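Local coordinates for protein prolyl-tRNA synthetase (Naegleria fowleri, PDB 6UYH) that probably attaches proline to its cognate tRNA using ATP, and here binds the inhibitor halofuginone together with the ATP analogue AMPPNP, at residues S42-W52 and A156-Y166; T225-Q235 and R274-V282. All blocks are in the same frame, centred on the assembly; numbering follows the deposited sequence.

Interaction 1. Residues S42-W52 and A156-Y166; sequences SGCYIFRPNCW and AVPFIRSREFY. With ANP (phosphoaminophosphonic acid-adenylate ester), chain C; EDO (1,2-ethanediol), chain L.
Phe47 and Tyr166 meet edge to face in an aromatic cluster that ties the motif 2 loop of this class II synthetase core, and the strand after it, to strand 45-47 and the first turn of the motif 1 helix. Tyr166 turns its edge to the Phe47 face, planes at 88°, with Tyr166 CE2 3.6 Å from Phe47 CE1. Trp52 gives the edge of its six-membered ring to the Tyr166 face, CZ3 lying 4.0 Å from Tyr166 CD2. Phe159 starts out pointing away from 42-52, but with CG anti to its carbonyl carbon (chi1 -58°) the ring comes back, its edge offset over Phe47; Cys51 SG sits at that edge, 3.6 Å from Phe159 CE1. Farther along, Pro158 CA lies over the Tyr45 face, 3.9 Å from the ring centroid, while Ser162 CB meets the ring's edge. A water bridges Tyr45 N and Glu164 O. Segment 156-166 also holds the nucleotide: Phe165 lays its face on the adenine, Ser162 N and O bond adenine N1 and N6, and Arg161 NH1 reaches O2G of the terminal phosphate. Gly43, with its positive phi, packs CA against Ala156 CB, and its carbonyl O takes a 2.8 Å hydrogen bond from Arg163 N.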
loop_
_atom_site.group_PDB
_atom_site.type_symbol
_atom_site.label_atom_id
_atom_site.label_comp_id
_atom_site.label_asym_id
_atom_site.label_seq_id
_atom_site.Cartn_x
_atom_site.Cartn_y
_atom_site.Cartn_z
ATOM N N SER A 42 -15.178 11.519 -12.616
ATOM C CA SER A 42 -16.349 10.699 -12.335
ATOM C C SER A 42 -15.943 9.280 -11.953
ATOM O O SER A 42 -15.049 8.685 -12.560
ATOM C CB SER A 42 -17.272 10.682 -13.556
ATOM O OG SER A 42 -18.328 9.758 -13.382
ATOM N N GLY A 43 -16.580 8.755 -10.911
ATOM C CA GLY A 43 -16.345 7.393 -10.489
ATOM C C GLY A 43 -15.114 7.186 -9.638
ATOM O O GLY A 43 -14.750 6.037 -9.375
ATOM N N CYS A 44 -14.459 8.260 -9.216
ATOM C CA CYS A 44 -13.303 8.199 -8.342
ATOM C C CYS A 44 -13.648 8.914 -7.046
ATOM O O CYS A 44 -14.352 9.925 -7.066
ATOM C CB CYS A 44 -12.088 8.849 -9.007
ATOM S SG CYS A 44 -11.628 7.991 -10.544
ATOM N N TYR A 45 -13.165 8.381 -5.925
ATOM C CA TYR A 45 -13.552 8.896 -4.617
ATOM C C TYR A 45 -12.328 9.040 -3.734
ATOM O O TYR A 45 -11.324 8.352 -3.913
ATOM C CB TYR A 45 -14.582 7.982 -3.939
ATOM C CG TYR A 45 -15.762 7.670 -4.849
ATOM C CD1 TYR A 45 -16.832 8.542 -4.934
ATOM C CD2 TYR A 45 -15.787 6.512 -5.629
ATOM C CE1 TYR A 45 -17.909 8.281 -5.776
ATOM C CE2 TYR A 45 -16.860 6.242 -6.476
ATOM C CZ TYR A 45 -17.912 7.129 -6.540
ATOM O OH TYR A 45 -18.985 6.877 -7.368
ATOM N N ILE A 46 -12.443 9.934 -2.757
ATOM C CA ILE A 46 -11.396 10.204 -1.772
ATOM C C ILE A 46 -11.671 9.379 -0.518
ATOM O O ILE A 46 -12.760 9.477 0.066
ATOM C CB ILE A 46 -11.352 11.702 -1.435
ATOM C CG1 ILE A 46 -10.989 12.517 -2.680
ATOM C CG2 ILE A 46 -10.394 11.964 -0.255
ATOM C CD1 ILE A 46 -11.387 13.973 -2.581
ATOM N N PHE A 47 -10.684 8.572 -0.092
ATOM C CA PHE A 47 -10.800 7.740 1.112
ATOM C C PHE A 47 -10.155 8.501 2.265
ATOM O O PHE A 47 -8.925 8.632 2.315
ATOM C CB PHE A 47 -10.114 6.380 0.948
ATOM C CG PHE A 47 -10.745 5.459 -0.063
ATOM C CD1 PHE A 47 -10.919 5.844 -1.378
ATOM C CD2 PHE A 47 -11.107 4.175 0.304
ATOM C CE1 PHE A 47 -11.491 4.974 -2.305
ATOM C CE2 PHE A 47 -11.668 3.294 -0.624
ATOM C CZ PHE A 47 -11.868 3.702 -1.920
ATOM N N ARG A 48 -10.972 8.989 3.193
ATOM C CA ARG A 48 -10.491 9.782 4.317
ATOM C C ARG A 48 -9.968 8.862 5.428
ATOM O O ARG A 48 -10.129 7.638 5.355
ATOM C CB ARG A 48 -11.619 10.707 4.777
ATOM C CG ARG A 48 -12.027 11.731 3.715
ATOM C CD ARG A 48 -13.143 12.654 4.205
ATOM N NE ARG A 48 -12.636 13.648 5.153
ATOM C CZ ARG A 48 -13.371 14.628 5.674
ATOM N NH1 ARG A 48 -14.653 14.740 5.350
ATOM N NH2 ARG A 48 -12.821 15.502 6.515
ATOM N N PRO A 49 -9.323 9.418 6.470
ATOM C CA PRO A 49 -8.600 8.552 7.432
ATOM C C PRO A 49 -9.420 7.428 8.055
ATOM O O PRO A 49 -8.942 6.288 8.111
ATOM C CB PRO A 49 -8.119 9.552 8.491
ATOM C CG PRO A 49 -7.887 10.803 7.720
ATOM C CD PRO A 49 -9.023 10.845 6.716
ATOM N N ASN A 50 -10.626 7.719 8.552
ATOM C CA ASN A 50 -11.402 6.693 9.245
ATOM C C ASN A 50 -11.818 5.590 8.290
ATOM O O ASN A 50 -12.012 4.441 8.695
ATOM C CB ASN A 50 -12.637 7.308 9.897
ATOM C CG ASN A 50 -12.294 8.386 10.901
ATOM O OD1 ASN A 50 -11.127 8.598 11.239
ATOM N ND2 ASN A 50 -13.318 9.073 11.396
ATOM N N CYS A 51 -11.932 5.930 7.018
ATOM C CA CYS A 51 -12.292 4.977 5.984
ATOM C C CYS A 51 -11.096 4.130 5.573
ATOM O O CYS A 51 -11.180 2.896 5.519
ATOM C CB CYS A 51 -12.841 5.755 4.802
ATOM S SG CYS A 51 -12.968 4.798 3.305
ATOM N N TRP A 52 -9.967 4.783 5.280
ATOM C CA TRP A 52 -8.779 4.044 4.873
ATOM C C TRP A 52 -8.311 3.111 5.981
ATOM O O TRP A 52 -7.779 2.036 5.701
ATOM C CB TRP A 52 -7.661 5.023 4.474
ATOM C CG TRP A 52 -6.510 4.345 3.739
ATOM C CD1 TRP A 52 -5.218 4.200 4.179
ATOM C CD2 TRP A 52 -6.568 3.720 2.451
ATOM N NE1 TRP A 52 -4.476 3.526 3.235
ATOM C CE2 TRP A 52 -5.279 3.225 2.167
ATOM C CE3 TRP A 52 -7.588 3.529 1.511
ATOM C CZ2 TRP A 52 -4.985 2.548 0.979
ATOM C CZ3 TRP A 52 -7.291 2.868 0.329
ATOM C CH2 TRP A 52 -5.997 2.388 0.077
ATOM N N ALA A 156 -21.408 4.529 -11.543
ATOM C CA ALA A 156 -20.494 4.325 -10.431
ATOM C C ALA A 156 -21.249 4.367 -9.102
ATOM O O ALA A 156 -22.278 5.036 -8.964
ATOM C CB ALA A 156 -19.371 5.369 -10.449
ATOM N N VAL A 157 -20.755 3.594 -8.135
ATOM C CA VAL A 157 -21.324 3.528 -6.798
ATOM C C VAL A 157 -20.164 3.619 -5.815
ATOM O O VAL A 157 -19.230 2.813 -5.886
ATOM C CB VAL A 157 -22.135 2.241 -6.555
ATOM C CG1 VAL A 157 -22.663 2.196 -5.110
ATOM C CG2 VAL A 157 -23.294 2.135 -7.552
ATOM N N PRO A 158 -20.146 4.594 -4.905
ATOM C CA PRO A 158 -19.038 4.683 -3.948
ATOM C C PRO A 158 -18.760 3.326 -3.317
ATOM O O PRO A 158 -19.681 2.613 -2.915
ATOM C CB PRO A 158 -19.542 5.704 -2.921
ATOM C CG PRO A 158 -20.439 6.612 -3.741
ATOM C CD PRO A 158 -21.143 5.668 -4.715
ATOM N N PHE A 159 -17.476 2.953 -3.305
ATOM C CA PHE A 159 -16.936 1.682 -2.828
ATOM C C PHE A 159 -17.346 0.487 -3.686
ATOM O O PHE A 159 -16.478 -0.285 -4.090
ATOM C CB PHE A 159 -17.319 1.405 -1.367
ATOM C CG PHE A 159 -16.869 2.471 -0.408
ATOM C CD1 PHE A 159 -15.516 2.756 -0.238
ATOM C CD2 PHE A 159 -17.793 3.178 0.332
ATOM C CE1 PHE A 159 -15.099 3.748 0.648
ATOM C CE2 PHE A 159 -17.387 4.163 1.230
ATOM C CZ PHE A 159 -16.032 4.444 1.390
ATOM N N ILE A 160 -18.646 0.328 -3.983
ATOM C CA ILE A 160 -19.112 -0.895 -4.642
ATOM C C ILE A 160 -18.587 -0.993 -6.066
ATOM O O ILE A 160 -18.241 -2.087 -6.540
ATOM C CB ILE A 160 -20.649 -0.962 -4.640
ATOM C CG1 ILE A 160 -21.197 -0.916 -3.212
ATOM C CG2 ILE A 160 -21.118 -2.219 -5.391
ATOM C CD1 ILE A 160 -20.845 -2.135 -2.374
ATOM N N ARG A 161 -18.590 0.126 -6.797
ATOM C CA ARG A 161 -18.239 0.116 -8.221
ATOM C C ARG A 161 -17.612 1.470 -8.553
ATOM O O ARG A 161 -18.316 2.423 -8.888
ATOM C CB ARG A 161 -19.450 -0.160 -9.102
ATOM C CG ARG A 161 -19.059 -0.350 -10.579
ATOM C CD ARG A 161 -20.249 -0.666 -11.473
ATOM N NE ARG A 161 -20.909 -1.896 -11.044
ATOM C CZ ARG A 161 -20.392 -3.113 -11.190
ATOM N NH1 ARG A 161 -19.207 -3.272 -11.768
ATOM N NH2 ARG A 161 -21.062 -4.174 -10.754
ATOM N N SER A 162 -16.287 1.541 -8.458
ATOM C CA SER A 162 -15.576 2.776 -8.758
ATOM C C SER A 162 -14.639 2.543 -9.936
ATOM O O SER A 162 -14.257 1.407 -10.232
ATOM C CB SER A 162 -14.826 3.306 -7.521
ATOM O OG SER A 162 -13.912 2.365 -6.970
ATOM N N ARG A 163 -14.306 3.624 -10.650
ATOM C CA ARG A 163 -13.461 3.479 -11.840
ATOM C C ARG A 163 -11.998 3.276 -11.485
ATOM O O ARG A 163 -11.267 2.605 -12.229
ATOM C CB ARG A 163 -13.637 4.679 -12.770
ATOM C CG ARG A 163 -14.970 4.613 -13.518
ATOM C CD ARG A 163 -15.102 5.737 -14.518
ATOM N NE ARG A 163 -16.065 5.410 -15.562
ATOM C CZ ARG A 163 -16.430 6.256 -16.518
ATOM N NH1 ARG A 163 -15.917 7.478 -16.543
ATOM N NH2 ARG A 163 -17.309 5.884 -17.440
ATOM N N GLU A 164 -11.541 3.863 -10.383
ATOM C CA GLU A 164 -10.332 3.422 -9.704
ATOM C C GLU A 164 -10.767 2.750 -8.414
ATOM O O GLU A 164 -11.602 3.298 -7.687
ATOM C CB GLU A 164 -9.375 4.583 -9.386
ATOM C CG GLU A 164 -8.089 4.083 -8.715
ATOM C CD GLU A 164 -7.119 5.198 -8.320
ATOM O OE1 GLU A 164 -7.507 6.380 -8.314
ATOM O OE2 GLU A 164 -5.952 4.873 -8.027
ATOM N N PHE A 165 -10.246 1.553 -8.154
ATOM C CA PHE A 165 -10.489 0.897 -6.876
ATOM C C PHE A 165 -9.197 0.262 -6.397
ATOM O O PHE A 165 -8.192 0.238 -7.108
ATOM C CB PHE A 165 -11.660 -0.120 -6.958
ATOM C CG PHE A 165 -11.476 -1.248 -7.949
ATOM C CD1 PHE A 165 -11.005 -2.485 -7.524
ATOM C CD2 PHE A 165 -11.848 -1.098 -9.279
ATOM C CE1 PHE A 165 -10.881 -3.548 -8.406
ATOM C CE2 PHE A 165 -11.727 -2.165 -10.181
ATOM C CZ PHE A 165 -11.236 -3.386 -9.735
ATOM N N TYR A 166 -9.217 -0.217 -5.162
ATOM C CA TYR A 166 -8.042 -0.807 -4.529
ATOM C C TYR A 166 -8.367 -2.250 -4.184
ATOM O O TYR A 166 -9.496 -2.559 -3.789
ATOM C CB TYR A 166 -7.639 -0.003 -3.277
ATOM C CG TYR A 166 -7.534 1.457 -3.634
ATOM C CD1 TYR A 166 -6.391 1.950 -4.230
ATOM C CD2 TYR A 166 -8.610 2.329 -3.452
ATOM C CE1 TYR A 166 -6.289 3.287 -4.612
ATOM C CE2 TYR A 166 -8.520 3.679 -3.832
ATOM C CZ TYR A 166 -7.362 4.140 -4.422
ATOM O OH TYR A 166 -7.248 5.466 -4.800
HETATM P PG ANP C . -18.471 -7.197 -11.296
HETATM O O1G ANP C . -19.674 -7.801 -11.852
HETATM O O2G ANP C . -17.960 -6.089 -12.310
HETATM O O3G ANP C . -18.882 -6.585 -9.901
HETATM P PB ANP C . -15.884 -8.600 -11.861
HETATM O O1B ANP C . -15.908 -9.877 -12.559
HETATM O O2B ANP C . -15.611 -7.456 -12.885
HETATM N N3B ANP C . -17.277 -8.296 -11.040
HETATM P PA ANP C . -13.313 -9.208 -10.682
HETATM O O1A ANP C . -13.348 -10.684 -10.616
HETATM O O2A ANP C . -12.528 -8.748 -11.866
HETATM O O3A ANP C . -14.765 -8.572 -10.787
HETATM O "O5'" ANP C . -12.720 -8.465 -9.382
HETATM C "C5'" ANP C . -12.421 -9.044 -8.091
HETATM C "C4'" ANP C . -13.342 -8.399 -7.089
HETATM O "O4'" ANP C . -13.168 -6.965 -7.117
HETATM C "C3'" ANP C . -14.814 -8.615 -7.404
HETATM O "O3'" ANP C . -15.264 -9.855 -6.873
HETATM C "C2'" ANP C . -15.482 -7.419 -6.723
HETATM O "O2'" ANP C . -15.819 -7.739 -5.379
HETATM C "C1'" ANP C . -14.399 -6.326 -6.816
HETATM N N9 ANP C . -14.660 -5.327 -7.844
HETATM C C8 ANP C . -14.856 -5.545 -9.183
HETATM N N7 ANP C . -15.065 -4.457 -9.881
HETATM C C5 ANP C . -15.001 -3.443 -8.933
HETATM C C6 ANP C . -15.141 -2.048 -9.028
HETATM N N6 ANP C . -15.329 -1.391 -10.175
HETATM N N1 ANP C . -15.055 -1.332 -7.884
HETATM C C2 ANP C . -14.815 -1.976 -6.738
HETATM N N3 ANP C . -14.646 -3.283 -6.530
HETATM C C4 ANP C . -14.756 -3.967 -7.673
HETATM C C1 EDO L . -17.079 11.329 -8.351
HETATM O O1 EDO L . -16.633 11.393 -6.995
HETATM C C2 EDO L . -18.502 10.779 -8.388
HETATM O O2 EDO L . -18.745 10.167 -9.656
HETATM O O HOH W 1 -11.818 5.796 -6.299
HETATM O O HOH W 2 -8.859 7.557 -3.947
HETATM O O HOH W 3 -9.794 7.071 -6.737
#

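Interaction 2. Residues T225-Q235 and R274-V282; sequences TFIATNGRAVQ and RTLGVMIMV. With ANP (phosphoaminophosphonic acid-adenylate ester), chain C.
Val278, on the motif 3 helix of the class II core, packs against Thr225 and Val234, a hydrogen-bonded pair of the antiparallel hairpin whose turn carries a G1 bulge at Gly231 and Arg232. Van der Waals packing fills the middle: Val278 CG1 meets Thr225 tip to tip, 3.6 Å from Thr225 OG1, while Val278 CG2 slides past Val234 and lies 3.6 Å from Val234 CG1, which also packs on Arg274 CD. One turn farther along the helix, Met281 CB and Val282 CG2 take Ile227 CD1, which is 3.8 Å from Met281 CB. Within the hairpin, Thr225 OG1 donates to Val234 O, already bonded by Thr225 N from the opposite face of the carbonyl plane; this keeps the hydroxyl satisfied against the valine. At the turn a water accepts from Thr229 N and donates to Met281 O. The charged group is the Arg274 guanidinium, which a bend at chi3 (-65°) swings onto the nucleotide: the ribose C2' covers one face, and NH1 and NH2 both grip O3G of the terminal phosphate. Arg274 NH1 also bonds Gln235 O at 3.0 Å, nearly straight (167°) and on a lone pair of the carbonyl, and that same oxygen accepts from the ribose O2'.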
loop_
_atom_site.group_PDB
_atom_site.type_symbol
_atom_site.label_atom_id
_atom_site.label_comp_id
_atom_site.label_asym_id
_atom_site.label_seq_id
_atom_site.Cartn_x
_atom_site.Cartn_y
_atom_site.Cartn_z
ATOM N N THR A 225 -22.762 -11.579 -0.802
ATOM C CA THR A 225 -23.290 -10.810 0.317
ATOM C C THR A 225 -24.621 -10.208 -0.102
ATOM O O THR A 225 -24.990 -10.228 -1.282
ATOM C CB THR A 225 -22.326 -9.703 0.768
ATOM O OG1 THR A 225 -22.140 -8.768 -0.296
ATOM C CG2 THR A 225 -20.952 -10.283 1.172
ATOM N N PHE A 226 -25.357 -9.680 0.875
ATOM C CA PHE A 226 -26.748 -9.308 0.640
ATOM C C PHE A 226 -27.076 -7.970 1.283
ATOM O O PHE A 226 -26.802 -7.763 2.469
ATOM C CB PHE A 226 -27.691 -10.381 1.187
ATOM C CG PHE A 226 -29.148 -10.072 0.991
ATOM C CD1 PHE A 226 -29.699 -10.009 -0.288
ATOM C CD2 PHE A 226 -29.981 -9.878 2.085
ATOM C CE1 PHE A 226 -31.065 -9.747 -0.467
ATOM C CE2 PHE A 226 -31.354 -9.626 1.906
ATOM C CZ PHE A 226 -31.880 -9.561 0.622
ATOM N N ILE A 227 -27.696 -7.084 0.507
ATOM C CA ILE A 227 -28.123 -5.774 0.994
ATOM C C ILE A 227 -29.632 -5.847 1.218
ATOM O O ILE A 227 -30.414 -5.785 0.270
ATOM C CB ILE A 227 -27.746 -4.653 0.021
ATOM C CG1 ILE A 227 -26.264 -4.769 -0.379
ATOM C CG2 ILE A 227 -28.048 -3.267 0.654
ATOM C CD1 ILE A 227 -25.266 -4.826 0.790
ATOM N N ALA A 228 -30.046 -5.933 2.487
ATOM C CA ALA A 228 -31.460 -6.141 2.804
ATOM C C ALA A 228 -32.338 -4.957 2.409
ATOM O O ALA A 228 -33.511 -5.152 2.070
ATOM C CB ALA A 228 -31.626 -6.431 4.298
ATOM N N THR A 229 -31.813 -3.725 2.470
ATOM C CA THR A 229 -32.672 -2.558 2.260
ATOM C C THR A 229 -33.326 -2.583 0.882
ATOM O O THR A 229 -34.535 -2.369 0.755
ATOM C CB THR A 229 -31.881 -1.260 2.455
ATOM O OG1 THR A 229 -31.479 -1.156 3.825
ATOM C CG2 THR A 229 -32.770 -0.044 2.125
ATOM N N ASN A 230 -32.551 -2.860 -0.168
ATOM C CA ASN A 230 -33.131 -2.937 -1.505
ATOM C C ASN A 230 -33.083 -4.343 -2.090
ATOM O O ASN A 230 -33.353 -4.513 -3.284
ATOM C CB ASN A 230 -32.466 -1.930 -2.452
ATOM C CG ASN A 230 -30.968 -2.102 -2.556
ATOM O OD1 ASN A 230 -30.380 -2.983 -1.931
ATOM N ND2 ASN A 230 -30.334 -1.251 -3.365
ATOM N N GLY A 231 -32.788 -5.352 -1.274
ATOM C CA GLY A 231 -32.889 -6.741 -1.720
ATOM C C GLY A 231 -31.933 -7.117 -2.831
ATOM O O GLY A 231 -32.325 -7.825 -3.772
ATOM N N ARG A 232 -30.676 -6.680 -2.735
ATOM C CA ARG A 232 -29.690 -6.875 -3.787
ATOM C C ARG A 232 -28.468 -7.593 -3.250
ATOM O O ARG A 232 -27.968 -7.268 -2.171
ATOM C CB ARG A 232 -29.249 -5.550 -4.397
ATOM C CG ARG A 232 -30.372 -4.859 -5.089
ATOM C CD ARG A 232 -29.939 -3.665 -5.900
ATOM N NE ARG A 232 -31.139 -3.159 -6.552
ATOM C CZ ARG A 232 -31.471 -3.400 -7.815
ATOM N NH1 ARG A 232 -30.663 -4.114 -8.596
ATOM N NH2 ARG A 232 -32.609 -2.909 -8.289
ATOM N N ALA A 233 -27.983 -8.554 -4.023
ATOM C CA ALA A 233 -26.742 -9.223 -3.694
ATOM C C ALA A 233 -25.559 -8.388 -4.171
ATOM O O ALA A 233 -25.672 -7.577 -5.098
ATOM C CB ALA A 233 -26.706 -10.611 -4.331
ATOM N N VAL A 234 -24.418 -8.586 -3.516
ATOM C CA VAL A 234 -23.152 -7.991 -3.929
ATOM C C VAL A 234 -22.117 -9.106 -3.999
ATOM O O VAL A 234 -21.893 -9.816 -3.010
ATOM C CB VAL A 234 -22.687 -6.880 -2.970
ATOM C CG1 VAL A 234 -21.276 -6.406 -3.337
ATOM C CG2 VAL A 234 -23.664 -5.716 -2.975
ATOM N N GLN A 235 -21.479 -9.253 -5.160
ATOM C CA GLN A 235 -20.391 -10.209 -5.318
ATOM C C GLN A 235 -19.195 -9.724 -4.508
ATOM O O GLN A 235 -18.577 -8.704 -4.844
ATOM C CB GLN A 235 -20.063 -10.371 -6.801
ATOM C CG GLN A 235 -21.101 -11.191 -7.590
ATOM C CD GLN A 235 -22.486 -10.527 -7.684
ATOM O OE1 GLN A 235 -22.627 -9.425 -8.218
ATOM N NE2 GLN A 235 -23.509 -11.205 -7.165
ATOM N N ARG A 274 -14.641 -2.706 -2.379
ATOM C CA ARG A 274 -16.070 -3.001 -2.340
ATOM C C ARG A 274 -16.499 -3.465 -0.950
ATOM O O ARG A 274 -17.621 -3.173 -0.509
ATOM C CB ARG A 274 -16.397 -4.060 -3.409
ATOM C CG ARG A 274 -17.768 -4.702 -3.275
ATOM C CD ARG A 274 -18.059 -5.605 -4.479
ATOM N NE ARG A 274 -18.150 -4.836 -5.712
ATOM C CZ ARG A 274 -18.457 -5.361 -6.884
ATOM N NH1 ARG A 274 -18.731 -6.664 -6.974
ATOM N NH2 ARG A 274 -18.504 -4.580 -7.958
ATOM N N THR A 275 -15.616 -4.175 -0.249
ATOM C CA THR A 275 -15.870 -4.613 1.125
ATOM C C THR A 275 -16.402 -3.489 1.999
ATOM O O THR A 275 -17.318 -3.699 2.804
ATOM C CB THR A 275 -14.581 -5.159 1.752
ATOM O OG1 THR A 275 -13.507 -4.230 1.539
ATOM C CG2 THR A 275 -14.218 -6.493 1.139
ATOM N N LEU A 276 -15.821 -2.294 1.871
ATOM C CA LEU A 276 -16.241 -1.168 2.705
ATOM C C LEU A 276 -17.683 -0.771 2.400
ATOM O O LEU A 276 -18.444 -0.421 3.308
ATOM C CB LEU A 276 -15.313 0.030 2.496
ATOM C CG LEU A 276 -14.050 0.097 3.365
ATOM C CD1 LEU A 276 -13.152 -1.086 3.102
ATOM C CD2 LEU A 276 -13.305 1.384 3.097
ATOM N N GLY A 277 -18.060 -0.789 1.120
ATOM C CA GLY A 277 -19.429 -0.452 0.755
ATOM C C GLY A 277 -20.431 -1.442 1.313
ATOM O O GLY A 277 -21.488 -1.055 1.823
ATOM N N VAL A 278 -20.114 -2.733 1.222
ATOM C CA VAL A 278 -20.993 -3.755 1.784
ATOM C C VAL A 278 -21.165 -3.530 3.277
ATOM O O VAL A 278 -22.286 -3.530 3.801
ATOM C CB VAL A 278 -20.437 -5.160 1.488
ATOM C CG1 VAL A 278 -21.312 -6.217 2.170
ATOM C CG2 VAL A 278 -20.416 -5.405 -0.016
ATOM N N MET A 279 -20.049 -3.312 3.974
ATOM C CA MET A 279 -20.071 -3.073 5.413
ATOM C C MET A 279 -21.029 -1.943 5.768
ATOM O O MET A 279 -21.858 -2.068 6.680
ATOM C CB MET A 279 -18.649 -2.741 5.893
ATOM C CG MET A 279 -18.532 -2.522 7.405
ATOM S SD MET A 279 -16.920 -1.782 7.809
ATOM C CE MET A 279 -17.113 -0.103 7.201
ATOM N N ILE A 280 -20.941 -0.833 5.033
ATOM C CA ILE A 280 -21.764 0.333 5.327
ATOM C C ILE A 280 -23.230 0.076 4.977
ATOM O O ILE A 280 -24.133 0.397 5.757
ATOM C CB ILE A 280 -21.213 1.559 4.584
ATOM C CG1 ILE A 280 -19.799 1.874 5.091
ATOM C CG2 ILE A 280 -22.174 2.740 4.728
ATOM C CD1 ILE A 280 -19.091 2.952 4.276
ATOM N N MET A 281 -23.497 -0.492 3.792
ATOM C CA MET A 281 -24.880 -0.742 3.406
ATOM C C MET A 281 -25.559 -1.739 4.334
ATOM O O MET A 281 -26.774 -1.639 4.564
ATOM C CB MET A 281 -24.964 -1.248 1.960
ATOM C CG MET A 281 -24.663 -0.172 0.927
ATOM S SD MET A 281 -24.742 -0.860 -0.755
ATOM C CE MET A 281 -24.424 0.629 -1.705
ATOM N N VAL A 282 -24.810 -2.716 4.856
ATOM C CA VAL A 282 -25.407 -3.706 5.749
ATOM C C VAL A 282 -25.682 -3.092 7.122
ATOM O O VAL A 282 -26.792 -3.209 7.657
ATOM C CB VAL A 282 -24.513 -4.959 5.850
ATOM C CG1 VAL A 282 -25.026 -5.891 6.945
ATOM C CG2 VAL A 282 -24.467 -5.703 4.509
HETATM P PG ANP C . -18.471 -7.197 -11.296
HETATM O O1G ANP C . -19.674 -7.801 -11.852
HETATM O O2G ANP C . -17.960 -6.089 -12.310
HETATM O O3G ANP C . -18.882 -6.585 -9.901
HETATM P PB ANP C . -15.884 -8.600 -11.861
HETATM O O1B ANP C . -15.908 -9.877 -12.559
HETATM O O2B ANP C . -15.611 -7.456 -12.885
HETATM N N3B ANP C . -17.277 -8.296 -11.040
HETATM P PA ANP C . -13.313 -9.208 -10.682
HETATM O O1A ANP C . -13.348 -10.684 -10.616
HETATM O O2A ANP C . -12.528 -8.748 -11.866
HETATM O O3A ANP C . -14.765 -8.572 -10.787
HETATM O "O5'" ANP C . -12.720 -8.465 -9.382
HETATM C "C5'" ANP C . -12.421 -9.044 -8.091
HETATM C "C4'" ANP C . -13.342 -8.399 -7.089
HETATM O "O4'" ANP C . -13.168 -6.965 -7.117
HETATM C "C3'" ANP C . -14.814 -8.615 -7.404
HETATM O "O3'" ANP C . -15.264 -9.855 -6.873
HETATM C "C2'" ANP C . -15.482 -7.419 -6.723
HETATM O "O2'" ANP C . -15.819 -7.739 -5.379
HETATM C "C1'" ANP C . -14.399 -6.326 -6.816
HETATM N N9 ANP C . -14.660 -5.327 -7.844
HETATM C C8 ANP C . -14.856 -5.545 -9.183
HETATM N N7 ANP C . -15.065 -4.457 -9.881
HETATM C C5 ANP C . -15.001 -3.443 -8.933
HETATM C C6 ANP C . -15.141 -2.048 -9.028
HETATM N N6 ANP C . -15.329 -1.391 -10.175
HETATM N N1 ANP C . -15.055 -1.332 -7.884
HETATM C C2 ANP C . -14.815 -1.976 -6.738
HETATM N N3 ANP C . -14.646 -3.283 -6.530
HETATM C C4 ANP C . -14.756 -3.967 -7.673
HETATM O O HOH W 4 -29.272 -2.934 4.153
#

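How the interactions relate
Both contacts are buried in the catalytic core, and the helix 274-283 of interaction 2 joins them: Phe159 CB packs on Gly277 N, and Cys51 SG on Leu276 CD2. Their chemistry differs. Interaction 1 sets aromatic rings edge to face, with bridging waters, beside the second subunit, whose Leu78 N hydrogen-bonds Glu164 and whose Met75 packs on Trp52 and Tyr166; no residue of that subunit touches the segments of interaction 2, which relies on branched aliphatic side chains. They converge on the nucleotide: 156-166 holds the adenine, and each interaction gives an arginine to the terminal phosphate. Around that anion Arg161 NH2 and Arg274 NH2, like charges, come within 3.8 Å. Arg274 NE probably hydrogen-bonds Ile160 O at 2.9 Å.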